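PDB 1HGX: hypoxanthine-guanine-xanthine phosphoribosyltransferase from Tritrichomonas foetus, which salvages host purine bases for a parasite unable to make purine nucleotides de novo, converting hypoxanthine, guanine and xanthine into IMP, GMP and XMP. Local coordinates for residues A[47-52]-A[100-105]; A[39-44]-A[91-96]; A[156-161]-A[169-174]. All coordinates share one frame; numbering follows the deposited sequence.

Contact 1: residues A[47-52]-A[100-105]; sequences TGAVFF and VVEDII. With 5GP (guanosine-5'-monophosphate), chain C.
Ala49 and Phe52 pack against the end of strand 97-102, and Gly48 faces the side chain of Asp103. Van der Waals packing makes up one part. The methyl of Ala49 rests on the backbone from Val101 to Asp103, with CB 3.5 Å from Val101 O and 3.6 Å from Asp103 N. Phe52 meets the strand through one side of its ring. Its CD2 lies 3.6 Å from Val101 CG1 and approaches Glu102 O obliquely. The ring arrives there because its CG is anti to the backbone N (chi1 173°).

This is the core of a type I phosphoribosyltransferase. Thr47 to Val50 form a type I beta turn after a cis peptide bond and lead into helix 50-57. Glu102 and Asp103 begin the GMP-binding run that continues to Thr110. Across the dimer interface, Thr47 OG1 is hydrogen-bonded to Tyr68 OH of the second subunit.

The polar part is held from within 100-105 and by the ligand. Glu102 folds back so that OE1 accepts from Asp103 N at 2.9 Å through its anti lone pair. Asp103 OD1 accepts from Ile104 N at 2.8 Å, on its anti side but 27° out of the carboxylate plane. Asp103 OD1 also accepts from O2' of GMP at 2.8 Å. Two donors grip this one oxygen and help to set the carboxylate's rotation. The other oxygen, Asp103 OD2, stands 3.2 Å from Gly48 CA, so the turn backbone lies directly against the carboxylate. Beside the ribose, Ile104 CG2 packs against C2' of the nucleotide at 3.4 Å.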
# COMPACT_ATOMS: atom_id res chain seq x y z
N THR A 47 -4.08 0.39 7.78
CA THR A 47 -2.80 0.13 7.12
C THR A 47 -2.45 -1.35 7.01
O THR A 47 -1.89 -1.78 6.01
CB THR A 47 -1.65 0.81 7.92
OG1 THR A 47 -1.81 2.23 7.89
CG2 THR A 47 -0.28 0.43 7.39
N GLY A 48 -2.75 -2.10 8.07
CA GLY A 48 -2.41 -3.52 8.12
C GLY A 48 -2.55 -4.37 6.88
O GLY A 48 -1.68 -5.20 6.59
N ALA A 49 -3.62 -4.17 6.13
CA ALA A 49 -3.88 -4.94 4.92
C ALA A 49 -3.02 -4.54 3.71
O ALA A 49 -2.98 -5.26 2.72
CB ALA A 49 -5.36 -4.85 4.56
N VAL A 50 -2.30 -3.43 3.81
CA VAL A 50 -1.51 -2.94 2.68
C VAL A 50 -0.46 -3.89 2.10
O VAL A 50 -0.30 -3.95 0.88
CB VAL A 50 -0.94 -1.52 2.96
CG1 VAL A 50 0.31 -1.59 3.82
CG2 VAL A 50 -0.70 -0.77 1.65
N PHE A 51 0.22 -4.66 2.95
CA PHE A 51 1.23 -5.59 2.46
C PHE A 51 0.55 -6.66 1.63
O PHE A 51 0.92 -6.90 0.49
CB PHE A 51 1.99 -6.24 3.62
CG PHE A 51 2.95 -5.31 4.31
CD1 PHE A 51 2.51 -4.11 4.85
CD2 PHE A 51 4.29 -5.63 4.40
CE1 PHE A 51 3.40 -3.23 5.48
CE2 PHE A 51 5.19 -4.76 5.03
CZ PHE A 51 4.74 -3.56 5.57
N PHE A 52 -0.47 -7.27 2.22
CA PHE A 52 -1.28 -8.31 1.59
C PHE A 52 -1.88 -7.78 0.29
O PHE A 52 -1.85 -8.46 -0.74
CB PHE A 52 -2.40 -8.69 2.56
CG PHE A 52 -3.42 -9.64 2.00
CD1 PHE A 52 -3.03 -10.78 1.30
CD2 PHE A 52 -4.78 -9.42 2.24
CE1 PHE A 52 -3.99 -11.70 0.85
CE2 PHE A 52 -5.75 -10.34 1.80
CZ PHE A 52 -5.35 -11.48 1.10
N VAL A 100 -13.49 -5.93 -0.78
CA VAL A 100 -12.89 -5.31 0.39
C VAL A 100 -11.73 -6.20 0.82
O VAL A 100 -11.91 -7.40 1.03
CB VAL A 100 -13.91 -5.18 1.55
CG1 VAL A 100 -13.24 -4.60 2.79
CG2 VAL A 100 -15.08 -4.29 1.13
N VAL A 101 -10.53 -5.62 0.89
CA VAL A 101 -9.33 -6.36 1.28
C VAL A 101 -8.93 -5.94 2.69
O VAL A 101 -8.50 -4.80 2.93
CB VAL A 101 -8.16 -6.14 0.29
CG1 VAL A 101 -6.95 -6.98 0.72
CG2 VAL A 101 -8.60 -6.53 -1.13
N GLU A 102 -9.07 -6.89 3.61
CA GLU A 102 -8.80 -6.66 5.03
C GLU A 102 -7.66 -7.55 5.54
O GLU A 102 -7.29 -8.54 4.89
CB GLU A 102 -10.10 -6.93 5.82
CG GLU A 102 -10.00 -6.81 7.34
CD GLU A 102 -9.66 -5.40 7.84
OE1 GLU A 102 -8.55 -4.90 7.57
OE2 GLU A 102 -10.51 -4.80 8.52
N ASP A 103 -7.07 -7.17 6.67
CA ASP A 103 -5.98 -7.94 7.26
C ASP A 103 -6.43 -9.11 8.14
O ASP A 103 -6.04 -10.25 7.91
CB ASP A 103 -4.95 -7.03 7.98
CG ASP A 103 -5.57 -6.04 8.99
OD1 ASP A 103 -6.75 -6.15 9.38
OD2 ASP A 103 -4.83 -5.13 9.43
N ILE A 104 -7.29 -8.84 9.12
CA ILE A 104 -7.77 -9.89 10.01
C ILE A 104 -9.15 -9.54 10.56
O ILE A 104 -9.47 -8.37 10.80
CB ILE A 104 -6.78 -10.14 11.18
CG1 ILE A 104 -7.21 -11.35 12.02
CG2 ILE A 104 -6.64 -8.91 12.05
CD1 ILE A 104 -6.15 -11.79 13.00
N ILE A 105 -10.00 -10.56 10.66
CA ILE A 105 -11.34 -10.40 11.21
C ILE A 105 -11.35 -11.11 12.56
O ILE A 105 -11.07 -12.31 12.64
CB ILE A 105 -12.40 -10.97 10.25
CG1 ILE A 105 -12.46 -10.10 8.99
CG2 ILE A 105 -13.77 -11.04 10.94
CD1 ILE A 105 -13.44 -10.57 7.95
P 5GP C . -12.98 -6.91 14.95
O1P 5GP C . -13.17 -7.99 13.95
O2P 5GP C . -13.81 -5.73 14.67
O3P 5GP C . -13.08 -7.43 16.32
O5' 5GP C . -11.47 -6.54 14.88
C5' 5GP C . -10.68 -6.49 13.70
C4' 5GP C . -9.80 -5.31 13.80
O4' 5GP C . -8.83 -5.41 14.86
C3' 5GP C . -9.03 -5.10 12.54
O3' 5GP C . -8.75 -3.70 12.50
C2' 5GP C . -7.78 -5.83 12.87
O2' 5GP C . -6.71 -5.34 12.08
C1' 5GP C . -7.51 -5.59 14.35
N9 5GP C . -6.92 -6.84 14.98
C8 5GP C . -7.63 -7.96 15.38
N7 5GP C . -6.87 -8.93 15.84
C5 5GP C . -5.57 -8.45 15.73
C6 5GP C . -4.33 -9.13 15.96
O6 5GP C . -4.17 -10.24 16.47
N1 5GP C . -3.23 -8.40 15.54
C2 5GP C . -3.29 -7.14 14.96
N2 5GP C . -2.13 -6.52 14.72
N3 5GP C . -4.46 -6.47 14.77
C4 5GP C . -5.57 -7.19 15.14

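Contact 2: residues A[39-44]-A[91-96]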
# COMPACT_ATOMS: atom_id res chain seq x y z
N ASN A 39 -13.72 -5.05 -14.00
CA ASN A 39 -13.19 -3.72 -13.67
C ASN A 39 -13.64 -3.33 -12.27
O ASN A 39 -14.30 -2.30 -12.06
CB ASN A 39 -13.67 -2.67 -14.68
CG ASN A 39 -13.02 -1.32 -14.45
OD1 ASN A 39 -13.61 -0.28 -14.73
ND2 ASN A 39 -11.80 -1.32 -13.92
N PRO A 40 -13.29 -4.15 -11.27
CA PRO A 40 -13.68 -3.89 -9.89
C PRO A 40 -12.92 -2.81 -9.15
O PRO A 40 -11.81 -2.45 -9.52
CB PRO A 40 -13.42 -5.24 -9.22
CG PRO A 40 -12.11 -5.64 -9.86
CD PRO A 40 -12.40 -5.34 -11.34
N VAL A 41 -13.54 -2.32 -8.09
CA VAL A 41 -12.92 -1.35 -7.21
C VAL A 41 -12.39 -2.25 -6.07
O VAL A 41 -13.16 -2.92 -5.39
CB VAL A 41 -13.94 -0.33 -6.65
CG1 VAL A 41 -13.24 0.63 -5.69
CG2 VAL A 41 -14.58 0.45 -7.78
N MET A 42 -11.08 -2.31 -5.92
CA MET A 42 -10.45 -3.13 -4.89
C MET A 42 -10.10 -2.20 -3.75
O MET A 42 -9.18 -1.39 -3.86
CB MET A 42 -9.16 -3.74 -5.42
CG MET A 42 -9.30 -4.37 -6.77
SD MET A 42 -9.81 -6.04 -6.58
CE MET A 42 -8.32 -6.71 -6.20
N ILE A 43 -10.80 -2.34 -2.64
CA ILE A 43 -10.59 -1.50 -1.49
C ILE A 43 -9.62 -2.08 -0.49
O ILE A 43 -9.78 -3.20 -0.04
CB ILE A 43 -11.93 -1.23 -0.77
CG1 ILE A 43 -12.92 -0.59 -1.74
CG2 ILE A 43 -11.70 -0.37 0.47
CD1 ILE A 43 -14.29 -0.44 -1.16
N CYS A 44 -8.61 -1.30 -0.15
CA CYS A 44 -7.64 -1.73 0.84
C CYS A 44 -7.95 -0.99 2.15
O CYS A 44 -8.07 0.25 2.16
CB CYS A 44 -6.22 -1.39 0.38
SG CYS A 44 -4.96 -1.66 1.63
N THR A 91 -13.78 6.82 -4.96
CA THR A 91 -14.64 6.26 -5.99
C THR A 91 -16.11 6.12 -5.62
O THR A 91 -16.45 5.74 -4.49
CB THR A 91 -14.13 4.86 -6.39
OG1 THR A 91 -12.72 4.93 -6.62
CG2 THR A 91 -14.83 4.36 -7.65
N ASN A 92 -16.98 6.45 -6.56
CA ASN A 92 -18.41 6.28 -6.36
C ASN A 92 -18.58 4.81 -6.74
O ASN A 92 -18.33 4.45 -7.89
CB ASN A 92 -19.22 7.18 -7.30
CG ASN A 92 -20.72 6.91 -7.23
OD1 ASN A 92 -21.18 5.97 -6.57
ND2 ASN A 92 -21.50 7.72 -7.93
N ILE A 93 -18.95 3.97 -5.78
CA ILE A 93 -19.10 2.54 -6.06
C ILE A 93 -20.47 2.06 -6.53
O ILE A 93 -20.70 0.85 -6.67
CB ILE A 93 -18.62 1.65 -4.87
CG1 ILE A 93 -19.50 1.86 -3.63
CG2 ILE A 93 -17.15 1.95 -4.58
CD1 ILE A 93 -19.21 0.87 -2.50
N GLU A 94 -21.38 2.99 -6.78
CA GLU A 94 -22.71 2.63 -7.26
C GLU A 94 -22.58 1.87 -8.58
O GLU A 94 -21.95 2.35 -9.52
CB GLU A 94 -23.53 3.90 -7.48
CG GLU A 94 -24.92 3.66 -8.01
CD GLU A 94 -25.66 4.95 -8.32
OE1 GLU A 94 -25.01 6.03 -8.41
OE2 GLU A 94 -26.89 4.88 -8.48
N GLY A 95 -23.14 0.67 -8.62
CA GLY A 95 -23.09 -0.14 -9.83
C GLY A 95 -21.76 -0.80 -10.15
O GLY A 95 -21.63 -1.45 -11.19
N ARG A 96 -20.78 -0.67 -9.25
CA ARG A 96 -19.46 -1.27 -9.48
C ARG A 96 -19.31 -2.56 -8.70
O ARG A 96 -20.01 -2.77 -7.71
CB ARG A 96 -18.37 -0.30 -9.00
CG ARG A 96 -18.36 1.04 -9.72
CD ARG A 96 -17.83 0.92 -11.13
NE ARG A 96 -16.48 0.37 -11.17
CZ ARG A 96 -15.36 1.09 -11.09
NH1 ARG A 96 -15.43 2.41 -10.96
NH2 ARG A 96 -14.17 0.50 -11.19
O HOH W 1 -17.17 -2.58 -11.56
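The guanidinium of Arg96 lies between Asn39 and Val41, and joins the start of strand 41-45 to the loop before strand 97-102. These strands are parallel neighbours in the main sheet of the phosphoribosyltransferase fold. Arg96 NH2 donates to Asn39 O at 2.9 Å, with an N-H...O angle of 163°. The acceptor lies near the guanidinium plane, while the donor is tilted 35° from the carbonyl plane. A water bridges the same two groups, donating a hydrogen bond to Asn39 O and accepting one from Arg96 NE. Val41 CG2 sits over the centre of one guanidinium face, 3.4 Å above it. The arginine chain bends at chi2 and chi3, which folds the flat group back over the valine. On the opposite face the Asn39 amide lies near NH2, its OD1 3.7 Å from Arg96 NH2, with the planes 25° apart.

Val41 CG2 also meets Thr91 CG2 at 3.9 Å. More loosely, Val41 CG1 faces Ile93 CG2. Thr91 OG1 is hydrogen-bonded to Asp67 OD2 in strand 65-72. Arg96 NH2 also forms a salt bridge with Glu65, so one nitrogen serves a carbonyl and a carboxylate.

Further out, Ile93 to Arg96 make a type II beta turn, with Gly95 at positive phi. Arg96 N donates to Ile93 O, which sets where the arginine side chain starts. Asn92 makes an Asx turn: its OD1 accepts from Glu94 N at 3.0 Å, with the donor above the carbonyl plane.

Contact 3: residues A[156-161]-A[169-174]; sequences YIIGYG and RNLPVI. With 5GP (guanosine-5'-monophosphate), chain C.
Tyr160 and Gly161 bond to Leu171 and Arg169 in a buried, mainly backbone contact between the purine-binding strand 157-158 with its following turn and the loop that leads into strand 174-177. The two strands are antiparallel neighbours in the small three-stranded sheet, the part of the phosphoribosyltransferase fold that holds the base and is often called the hood. Tyr160 N donates to Leu171 O at 2.9 Å with a bent angle of 142°. Gly161 N donates to Arg169 O, also at 2.9 Å but straighter, in the carbonyl plane and on a lone pair. Gly159 CA comes 3.2 Å from Val173 O in a CA-H...O contact, which brings the two backbones close together.

Apolar side chains close the flanks. Ile157 CG2 meets Ile174 CG2 at 3.5 Å, both methyls being anti to their backbone N. Ile158 CG2 touches Leu171 CD2 more loosely, and Tyr160 CB lies against Ile174 CG1. The Tyr160 ring packs on Phe51 and Phe52 of helix 50-57, and its OH is hydrogen-bonded to Asp55.

The same strand reads the guanine. Ile157 N donates to O6 of GMP at 2.7 Å, and Ile157 O accepts from N1 at 2.9 Å and weakly from N2. The Tyr156 ring covers the base, with N1 3.6 Å above its plane and offset toward the rim. Tyr156 OH is tied to Asp163 O.

Arg169 runs extended from CG to NE, and its NH2 is hydrogen-bonded to Asn166. Asn170 ND2 reaches Asp61 of the second subunit. A water links the two segments, donating to Gly161 O and accepting from Arg169 NE.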
# COMPACT_ATOMS: atom_id res chain seq x y z
N TYR A 156 -2.56 -12.69 19.82
CA TYR A 156 -2.28 -11.42 19.17
C TYR A 156 -1.29 -11.68 18.05
O TYR A 156 -0.15 -12.05 18.30
CB TYR A 156 -1.70 -10.38 20.13
CG TYR A 156 -1.72 -8.99 19.53
CD1 TYR A 156 -2.89 -8.24 19.52
CD2 TYR A 156 -0.59 -8.46 18.90
CE1 TYR A 156 -2.94 -7.00 18.90
CE2 TYR A 156 -0.63 -7.22 18.28
CZ TYR A 156 -1.81 -6.50 18.29
OH TYR A 156 -1.87 -5.27 17.68
N ILE A 157 -1.77 -11.52 16.83
CA ILE A 157 -0.99 -11.75 15.63
C ILE A 157 -0.10 -10.56 15.29
O ILE A 157 -0.53 -9.39 15.33
CB ILE A 157 -1.92 -12.15 14.45
CG1 ILE A 157 -2.76 -13.37 14.84
CG2 ILE A 157 -1.12 -12.42 13.17
CD1 ILE A 157 -1.94 -14.55 15.40
N ILE A 158 1.12 -10.88 14.88
CA ILE A 158 2.11 -9.87 14.55
C ILE A 158 2.85 -10.25 13.24
O ILE A 158 2.89 -11.43 12.87
CB ILE A 158 3.08 -9.73 15.78
CG1 ILE A 158 3.36 -8.27 16.05
CG2 ILE A 158 4.34 -10.58 15.65
CD1 ILE A 158 2.12 -7.51 16.43
N GLY A 159 3.34 -9.25 12.51
CA GLY A 159 4.08 -9.50 11.28
C GLY A 159 3.34 -9.33 9.96
O GLY A 159 2.11 -9.34 9.92
N TYR A 160 4.10 -9.13 8.89
CA TYR A 160 3.56 -8.96 7.55
C TYR A 160 2.40 -7.96 7.52
O TYR A 160 1.29 -8.27 7.08
CB TYR A 160 3.11 -10.33 7.01
CG TYR A 160 2.73 -10.32 5.54
CD1 TYR A 160 3.68 -9.99 4.57
CD2 TYR A 160 1.43 -10.61 5.13
CE1 TYR A 160 3.33 -9.96 3.21
CE2 TYR A 160 1.08 -10.58 3.79
CZ TYR A 160 2.03 -10.26 2.84
OH TYR A 160 1.66 -10.25 1.52
N GLY A 161 2.66 -6.76 8.01
CA GLY A 161 1.63 -5.75 8.06
C GLY A 161 0.99 -5.59 9.43
O GLY A 161 0.54 -4.49 9.76
N ARG A 169 5.63 -4.70 11.73
CA ARG A 169 5.02 -4.78 10.39
C ARG A 169 5.93 -5.41 9.37
O ARG A 169 5.47 -6.08 8.45
CB ARG A 169 4.72 -3.40 9.83
CG ARG A 169 3.68 -2.61 10.54
CD ARG A 169 3.41 -1.35 9.76
NE ARG A 169 2.44 -0.54 10.48
CZ ARG A 169 2.76 0.33 11.43
NH1 ARG A 169 4.04 0.52 11.76
NH2 ARG A 169 1.81 0.96 12.09
N ASN A 170 7.21 -5.08 9.48
CA ASN A 170 8.24 -5.55 8.55
C ASN A 170 8.60 -7.04 8.60
O ASN A 170 9.25 -7.54 7.69
CB ASN A 170 9.52 -4.72 8.74
CG ASN A 170 10.13 -4.91 10.12
OD1 ASN A 170 9.58 -4.47 11.12
ND2 ASN A 170 11.28 -5.57 10.17
N LEU A 171 8.21 -7.73 9.66
CA LEU A 171 8.50 -9.16 9.78
C LEU A 171 7.96 -9.90 8.57
O LEU A 171 6.82 -9.69 8.17
CB LEU A 171 7.87 -9.74 11.05
CG LEU A 171 8.74 -9.70 12.30
CD1 LEU A 171 9.52 -8.40 12.40
CD2 LEU A 171 7.86 -9.88 13.51
N PRO A 172 8.78 -10.77 7.96
CA PRO A 172 8.37 -11.54 6.78
C PRO A 172 7.48 -12.75 7.09
O PRO A 172 7.23 -13.59 6.22
CB PRO A 172 9.70 -11.95 6.18
CG PRO A 172 10.54 -12.19 7.38
CD PRO A 172 10.21 -11.00 8.26
N VAL A 173 6.99 -12.83 8.32
CA VAL A 173 6.16 -13.95 8.74
C VAL A 173 4.95 -13.45 9.54
O VAL A 173 4.87 -12.29 9.92
CB VAL A 173 6.94 -14.91 9.69
CG1 VAL A 173 8.18 -15.46 9.00
CG2 VAL A 173 7.33 -14.19 10.98
N ILE A 174 4.00 -14.35 9.75
CA ILE A 174 2.83 -14.05 10.56
C ILE A 174 3.11 -14.88 11.82
O ILE A 174 3.38 -16.08 11.73
CB ILE A 174 1.54 -14.51 9.86
CG1 ILE A 174 1.21 -13.55 8.70
CG2 ILE A 174 0.38 -14.61 10.86
CD1 ILE A 174 0.09 -14.03 7.82
P 5GP C . -12.98 -6.91 14.95
O1P 5GP C . -13.17 -7.99 13.95
O2P 5GP C . -13.81 -5.73 14.67
O3P 5GP C . -13.08 -7.43 16.32
O5' 5GP C . -11.47 -6.54 14.88
C5' 5GP C . -10.68 -6.49 13.70
C4' 5GP C . -9.80 -5.31 13.80
O4' 5GP C . -8.83 -5.41 14.86
C3' 5GP C . -9.03 -5.10 12.54
O3' 5GP C . -8.75 -3.70 12.50
C2' 5GP C . -7.78 -5.83 12.87
O2' 5GP C . -6.71 -5.34 12.08
C1' 5GP C . -7.51 -5.59 14.35
N9 5GP C . -6.92 -6.84 14.98
C8 5GP C . -7.63 -7.96 15.38
N7 5GP C . -6.87 -8.93 15.84
C5 5GP C . -5.57 -8.45 15.73
C6 5GP C . -4.33 -9.13 15.96
O6 5GP C . -4.17 -10.24 16.47
N1 5GP C . -3.23 -8.40 15.54
C2 5GP C . -3.29 -7.14 14.96
N2 5GP C . -2.13 -6.52 14.72
N3 5GP C . -4.46 -6.47 14.77
C4 5GP C . -5.57 -7.19 15.14
O HOH W 2 0.12 -1.95 10.53

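Overall arrangement
Contacts 1 and 2 share the large mixed sheet, where strands 41-45 and 97-102 are parallel neighbours. Their centres are about 17 Å apart, and Val101 N probably donates to Ile43 O between them. Their segments alternate along the chain. Contact 3 follows both and belongs to the small antiparallel sheet. It lies about 12 Å from contact 1, centre to centre. Helix 50-57 joins the two: Phe51 and Phe52 pack against Tyr160. Both reach the second subunit, and both touch GMP, at the ribose and at the base. The nucleotide thus lies between the two sheets. Contact 2, about 28 Å from contact 3 between centres, belongs to the far end of the large sheet.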